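Side-chain contact in type IV pilus assembly protein PilC (Thermus thermophilus, PDB 2WHN), which probably serves as an inner-membrane component of the type IV pilus machinery, controlling pilus assembly and disassembly and supporting the localization and ATPase activity of PilB: residues Arg41-Arg46 with Glu50-Val55. Sequence-based numbering, arbitrary orientation.
Sequences RQTENR and EILKQV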
# COMPACT_ATOMS: atom_id res chain seq x y z
N ARG A 41 2.89 -10.91 4.18
CA ARG A 41 3.22 -12.31 3.99
C ARG A 41 2.78 -12.81 2.62
O ARG A 41 3.25 -13.85 2.16
CB ARG A 41 2.59 -13.18 5.09
CG ARG A 41 3.39 -13.21 6.38
CD ARG A 41 2.94 -14.34 7.30
NE ARG A 41 1.53 -14.21 7.65
CZ ARG A 41 1.05 -13.32 8.51
NH1 ARG A 41 1.87 -12.46 9.11
NH2 ARG A 41 -0.25 -13.27 8.78
N GLN A 42 1.90 -12.06 1.96
CA GLN A 42 1.35 -12.49 0.68
C GLN A 42 1.74 -11.56 -0.47
O GLN A 42 1.07 -11.54 -1.51
CB GLN A 42 -0.17 -12.64 0.76
CG GLN A 42 -0.64 -13.46 1.95
CD GLN A 42 -2.08 -13.93 1.81
OE1 GLN A 42 -2.61 -14.02 0.70
NE2 GLN A 42 -2.71 -14.25 2.94
N THR A 43 2.81 -10.80 -0.29
CA THR A 43 3.30 -9.91 -1.33
C THR A 43 4.43 -10.56 -2.13
O THR A 43 5.39 -11.07 -1.55
CB THR A 43 3.77 -8.57 -0.74
OG1 THR A 43 2.67 -7.93 -0.09
CG2 THR A 43 4.31 -7.66 -1.84
N GLU A 44 4.31 -10.56 -3.46
CA GLU A 44 5.17 -11.37 -4.31
C GLU A 44 6.54 -10.72 -4.55
O GLU A 44 7.56 -11.40 -4.54
CB GLU A 44 4.49 -11.67 -5.65
CG GLU A 44 4.91 -12.99 -6.26
CD GLU A 44 5.13 -12.91 -7.76
OE1 GLU A 44 4.47 -12.08 -8.42
OE2 GLU A 44 5.97 -13.68 -8.29
N ASN A 45 6.53 -9.42 -4.81
CA ASN A 45 7.77 -8.68 -5.07
C ASN A 45 8.58 -8.46 -3.80
O ASN A 45 8.11 -7.85 -2.85
CB ASN A 45 7.45 -7.34 -5.74
CG ASN A 45 8.70 -6.54 -6.06
OD1 ASN A 45 9.29 -6.71 -7.13
ND2 ASN A 45 9.09 -5.66 -5.15
N ARG A 46 9.82 -8.95 -3.80
CA ARG A 46 10.65 -8.93 -2.59
C ARG A 46 10.90 -7.53 -2.07
O ARG A 46 10.95 -7.30 -0.86
CB ARG A 46 12.00 -9.62 -2.85
CG ARG A 46 12.88 -9.71 -1.61
CD ARG A 46 14.33 -9.94 -1.97
NE ARG A 46 15.03 -8.69 -2.28
CZ ARG A 46 15.55 -7.88 -1.37
NH1 ARG A 46 15.45 -8.17 -0.08
NH2 ARG A 46 16.17 -6.77 -1.74
N GLU A 50 9.74 -5.89 1.46
CA GLU A 50 10.61 -5.16 2.38
C GLU A 50 10.01 -3.80 2.70
O GLU A 50 10.04 -3.35 3.84
CB GLU A 50 12.01 -5.02 1.79
CG GLU A 50 12.81 -6.31 1.78
CD GLU A 50 13.74 -6.43 2.97
OE1 GLU A 50 13.51 -5.72 3.97
OE2 GLU A 50 14.72 -7.21 2.90
N ILE A 51 9.44 -3.16 1.68
CA ILE A 51 8.78 -1.87 1.85
C ILE A 51 7.64 -1.98 2.84
O ILE A 51 7.47 -1.14 3.73
CB ILE A 51 8.20 -1.36 0.52
CG1 ILE A 51 9.32 -1.06 -0.49
CG2 ILE A 51 7.34 -0.14 0.74
CD1 ILE A 51 10.08 0.20 -0.18
N LEU A 52 6.82 -3.01 2.67
CA LEU A 52 5.60 -3.15 3.44
C LEU A 52 5.89 -3.56 4.88
O LEU A 52 5.18 -3.14 5.80
CB LEU A 52 4.65 -4.15 2.78
CG LEU A 52 4.12 -3.69 1.42
CD1 LEU A 52 3.28 -4.79 0.79
CD2 LEU A 52 3.33 -2.39 1.56
N LYS A 53 6.95 -4.33 5.09
CA LYS A 53 7.40 -4.65 6.44
C LYS A 53 7.84 -3.39 7.18
O LYS A 53 7.60 -3.24 8.38
CB LYS A 53 8.53 -5.68 6.42
CG LYS A 53 8.11 -7.02 5.83
CD LYS A 53 9.24 -8.04 5.84
CE LYS A 53 8.82 -9.31 5.11
NZ LYS A 53 9.80 -10.42 5.28
N GLN A 54 8.47 -2.47 6.46
CA GLN A 54 8.87 -1.21 7.06
C GLN A 54 7.66 -0.32 7.34
O GLN A 54 7.60 0.37 8.36
CB GLN A 54 9.87 -0.47 6.16
CG GLN A 54 10.27 0.90 6.68
CD GLN A 54 11.10 0.82 7.95
OE1 GLN A 54 12.18 0.23 7.96
NE2 GLN A 54 10.59 1.41 9.03
N VAL A 55 6.67 -0.37 6.46
CA VAL A 55 5.44 0.40 6.67
C VAL A 55 4.68 -0.09 7.90
O VAL A 55 4.21 0.70 8.72
CB VAL A 55 4.51 0.34 5.44
CG1 VAL A 55 3.15 0.97 5.77
CG2 VAL A 55 5.15 1.04 4.25
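Glu50 and Arg46 pair one turn apart at the start of helix 46-60, an i to i+4 salt bridge in the all-helical N-terminal domain of PilC, a GSP F family protein. The loop 41-45 leads into this helix, and Asn45 takes the N-cap position. Glu50 can be followed outward. Its CB lies 3.7 Å from Arg46 O, the same oxygen that accepts the helical bond from Glu50 N at 3.0 Å. Glu50 CG lies 3.4 Å from Arg46 O and also touches Arg46 NH1. The chain then bends at chi2 (-97°), and the carboxylate comes up beside the guanidinium. Glu50 OE2 meets Arg46 NH1 at 3.2 Å, at the edge of the guanidinium and near its plane. The two planes stand 82° apart. The N-H...O angle is only 121°, so the hydrogen bond within the salt bridge is weak. Arg46 NE has a second acidic partner, Glu7, so the guanidinium links the N-terminal region to this helix. The second touching pair is Thr43, in the loop, and the buried Leu52, on the helix. Their side chains cross at about a right angle. Thr43 OG1 sits beside its own backbone N and hydrogen-bonds to Leu39 O, the end of the preceding helix. Leu52, which also touches Phe18 of helix 12-28, presents CD1 to Thr43, 3.3 Å from OG1 and 4.0 Å from CG2.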